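Local coordinates for protein cysteine desulfurase (Elizabethkingia anophelis NUHP1, PDB 5VPR) that probably takes sulfur from L-cysteine to leave L-alanine, using a pyridoxal phosphate cofactor, at residues 13-16 with 17-20; 306-309 with 310-314. One frame throughout, in Å; residues are numbered along the deposited sequence.

Overall arrangement
Both contacts are local, each within one continuous run of chain. Contact 1 lies on helix 12-17 and the loop after it, its centre about 22 Å from that of the chain. Contact 2 lies near the start of helix 305-324, its centre about 16 Å from that of the chain. Each is partly buried, and its isoleucine packs inward: I15 and I308 both touch V392 and V303. The nearest atoms of the two contacts are about 7 Å apart. Around 17-20 the backbone bonds shorten to three-residue steps. At 306-314 the regular helical ladder continues. In both, polar ends bond to residues far off in sequence: R16 and Q18 in one, H311 and E312 in the other.

Contact 1. Residues 13-16 with 17-20; sequences QEIR and SQFP
S17 N donates to Q13 O at 3.1 Å, the helical step of four residues. The S17 hydroxyl turns back along the helix: with chi1 at 62°, OG sits between the backbone N and the carbonyl carbon and donates to E14 O. The refined distance from S17 OG to E14 O, 2.5 Å, is very short, and its exact length is doubtful.

Q18 comes next. Its N bonds to I15 O at 3.0 Å, a step of only three residues. Its side chain runs extended beyond CG, back to E14. The bond from Q18 NE2 to E14 OE1 is weak, 2.8 Å long but bent to 125° at the hydrogen. The amide and carboxylate planes stand 62° apart. The other end of the amide is held too: Q18 OE1 accepts from K302 NZ.

F19 N reaches R16 O at 3.1 Å, again three residues back. The F19 ring presents an edge to I15 O, which lies in the ring plane 3.3 Å from F19 CD1. F19 CE1 also touches I15 CG2 at 4.1 Å. Y393 meets this ring edge-to-face, and R16 NH1 bonds to Y393 O and forms a salt bridge with E398. Two successive three-residue steps are characteristic of a helix C-terminus tightening into 3-10-like turns, here on the N-terminal helix beside helix 287-303.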
# COMPACT_ATOMS: atom_id res chain seq x y z
N GLN A 13 6.86 20.83 10.61
CA GLN A 13 7.94 20.65 11.57
C GLN A 13 7.48 19.85 12.78
O GLN A 13 8.24 19.06 13.33
CB GLN A 13 8.51 22.01 11.99
CG GLN A 13 9.36 22.69 10.90
CD GLN A 13 10.44 21.78 10.33
OE1 GLN A 13 11.20 21.16 11.07
NE2 GLN A 13 10.51 21.70 9.01
N GLU A 14 6.24 20.06 13.23
CA GLU A 14 5.72 19.23 14.30
C GLU A 14 5.63 17.77 13.85
O GLU A 14 5.94 16.86 14.62
CB GLU A 14 4.36 19.75 14.77
CG GLU A 14 3.93 19.23 16.13
CD GLU A 14 3.34 17.83 16.07
OE1 GLU A 14 2.92 17.39 14.98
OE2 GLU A 14 3.29 17.16 17.13
N ILE A 15 5.23 17.55 12.60
CA ILE A 15 5.14 16.19 12.07
C ILE A 15 6.51 15.53 12.06
O ILE A 15 6.69 14.41 12.55
CB ILE A 15 4.53 16.19 10.66
CG1 ILE A 15 3.08 16.71 10.67
CG2 ILE A 15 4.63 14.81 10.02
CD1 ILE A 15 2.21 16.04 11.66
N ARG A 16 7.52 16.22 11.50
CA ARG A 16 8.85 15.63 11.36
C ARG A 16 9.48 15.35 12.72
O ARG A 16 10.27 14.41 12.85
CB ARG A 16 9.77 16.55 10.54
CG ARG A 16 9.49 16.56 9.04
CD ARG A 16 10.42 17.50 8.27
NE ARG A 16 11.83 17.11 8.34
CZ ARG A 16 12.42 16.23 7.53
NH1 ARG A 16 11.72 15.63 6.57
NH2 ARG A 16 13.70 15.96 7.68
N SER A 17 9.14 16.15 13.74
CA SER A 17 9.68 15.90 15.07
C SER A 17 9.23 14.56 15.65
O SER A 17 9.85 14.06 16.58
CB SER A 17 9.29 17.05 16.01
OG SER A 17 7.89 17.15 16.15
N GLN A 18 8.16 13.97 15.10
CA GLN A 18 7.69 12.68 15.61
C GLN A 18 8.45 11.50 15.03
O GLN A 18 8.23 10.37 15.49
CB GLN A 18 6.19 12.52 15.32
CG GLN A 18 5.33 13.67 15.88
CD GLN A 18 3.85 13.53 15.57
OE1 GLN A 18 3.26 12.45 15.71
NE2 GLN A 18 3.23 14.63 15.15
N PHE A 19 9.34 11.70 14.06
CA PHE A 19 10.02 10.60 13.38
C PHE A 19 11.50 10.61 13.70
O PHE A 19 12.27 11.34 13.04
CB PHE A 19 9.79 10.67 11.87
CG PHE A 19 8.38 10.40 11.48
CD1 PHE A 19 7.42 11.39 11.54
CD2 PHE A 19 8.01 9.13 11.09
CE1 PHE A 19 6.11 11.12 11.19
CE2 PHE A 19 6.70 8.85 10.75
CZ PHE A 19 5.75 9.84 10.80
N PRO A 20 11.96 9.83 14.68
CA PRO A 20 13.37 9.96 15.10
C PRO A 20 14.36 9.66 13.99
O PRO A 20 15.39 10.34 13.90
CB PRO A 20 13.48 8.95 16.26
CG PRO A 20 12.29 8.06 16.11
CD PRO A 20 11.21 8.91 15.53

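Contact 2. Residues 306-309 with 310-314; sequences SNIA and AHEHA
The carboxylate of E312 is the flat group that meets the other segment, and I308 CG2 lies over one of its faces. I308 CG2 is 3.7 Å from E312 CD and at a like distance from both oxygens, so it sits above the middle of the group. The two side chains run alongside each other in one direction. E312 CG is anti to the carbonyl carbon (chi1 -75°) and the chain is extended beyond it, which carries the carboxylate alongside the isoleucine. E312 is buried, and its OE2 is hydrogen-bonded to H214 ND1. The imidazole of H311 extends off the preceding turn. Its ring meets that of F10 at about 40°, and its NE2 bonds to N394 O.

Beneath these groups the backbone is regular. A310 N donates to S306 O at 2.9 Å and H311 N to N307 O at 3.0 Å. E312 N reaches I308 O at 2.9 Å. H313 N closes the series on A309 O at 2.8 Å. I308 packs on M300 and V303 of helix 287-303. Four consecutive bonds of this four-residue step are the signature of an alpha-helix, here the early turns of helix 305-324.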
# COMPACT_ATOMS: atom_id res chain seq x y z
N SER A 306 -7.19 14.12 4.93
CA SER A 306 -7.22 15.13 3.88
C SER A 306 -5.95 15.97 3.91
O SER A 306 -5.44 16.35 2.85
CB SER A 306 -8.47 16.01 4.03
OG SER A 306 -8.43 16.71 5.26
N ASN A 307 -5.42 16.26 5.10
CA ASN A 307 -4.16 17.01 5.17
C ASN A 307 -3.02 16.23 4.56
O ASN A 307 -2.13 16.80 3.91
CB ASN A 307 -3.83 17.36 6.61
CG ASN A 307 -4.86 18.25 7.25
OD1 ASN A 307 -5.78 17.77 7.91
ND2 ASN A 307 -4.72 19.55 7.03
N ILE A 308 -2.98 14.91 4.78
CA ILE A 308 -1.92 14.11 4.19
C ILE A 308 -2.02 14.15 2.68
O ILE A 308 -1.04 14.41 1.98
CB ILE A 308 -1.97 12.67 4.72
CG1 ILE A 308 -1.64 12.62 6.21
CG2 ILE A 308 -1.01 11.78 3.93
CD1 ILE A 308 -1.88 11.24 6.80
N ALA A 309 -3.23 13.91 2.15
CA ALA A 309 -3.41 13.92 0.71
C ALA A 309 -3.01 15.26 0.11
O ALA A 309 -2.32 15.31 -0.91
CB ALA A 309 -4.86 13.58 0.36
N ALA A 310 -3.41 16.36 0.76
CA ALA A 310 -3.12 17.69 0.22
C ALA A 310 -1.62 17.96 0.21
O ALA A 310 -1.07 18.44 -0.79
CB ALA A 310 -3.85 18.76 1.02
N HIS A 311 -0.96 17.69 1.34
CA HIS A 311 0.47 17.93 1.42
C HIS A 311 1.23 17.09 0.39
O HIS A 311 2.13 17.60 -0.29
CB HIS A 311 0.96 17.63 2.83
CG HIS A 311 2.44 17.77 3.00
ND1 HIS A 311 3.08 18.99 2.96
CD2 HIS A 311 3.41 16.85 3.20
CE1 HIS A 311 4.38 18.82 3.13
NE2 HIS A 311 4.60 17.52 3.28
N GLU A 312 0.85 15.82 0.24
CA GLU A 312 1.55 14.93 -0.67
C GLU A 312 1.29 15.30 -2.12
O GLU A 312 2.19 15.22 -2.96
CB GLU A 312 1.16 13.47 -0.40
CG GLU A 312 1.81 12.93 0.87
CD GLU A 312 1.47 11.46 1.18
OE1 GLU A 312 2.09 10.91 2.11
OE2 GLU A 312 0.61 10.86 0.51
N HIS A 313 0.06 15.71 -2.42
CA HIS A 313 -0.23 16.18 -3.77
C HIS A 313 0.60 17.42 -4.10
O HIS A 313 1.04 17.59 -5.25
CB HIS A 313 -1.72 16.47 -3.91
CG HIS A 313 -2.09 17.06 -5.23
ND1 HIS A 313 -1.96 18.40 -5.51
CD2 HIS A 313 -2.60 16.49 -6.35
CE1 HIS A 313 -2.36 18.63 -6.75
NE2 HIS A 313 -2.77 17.49 -7.27
N ALA A 314 0.84 18.30 -3.12
CA ALA A 314 1.66 19.48 -3.40
C ALA A 314 3.13 19.10 -3.56
O ALA A 314 3.84 19.68 -4.40
CB ALA A 314 1.48 20.51 -2.30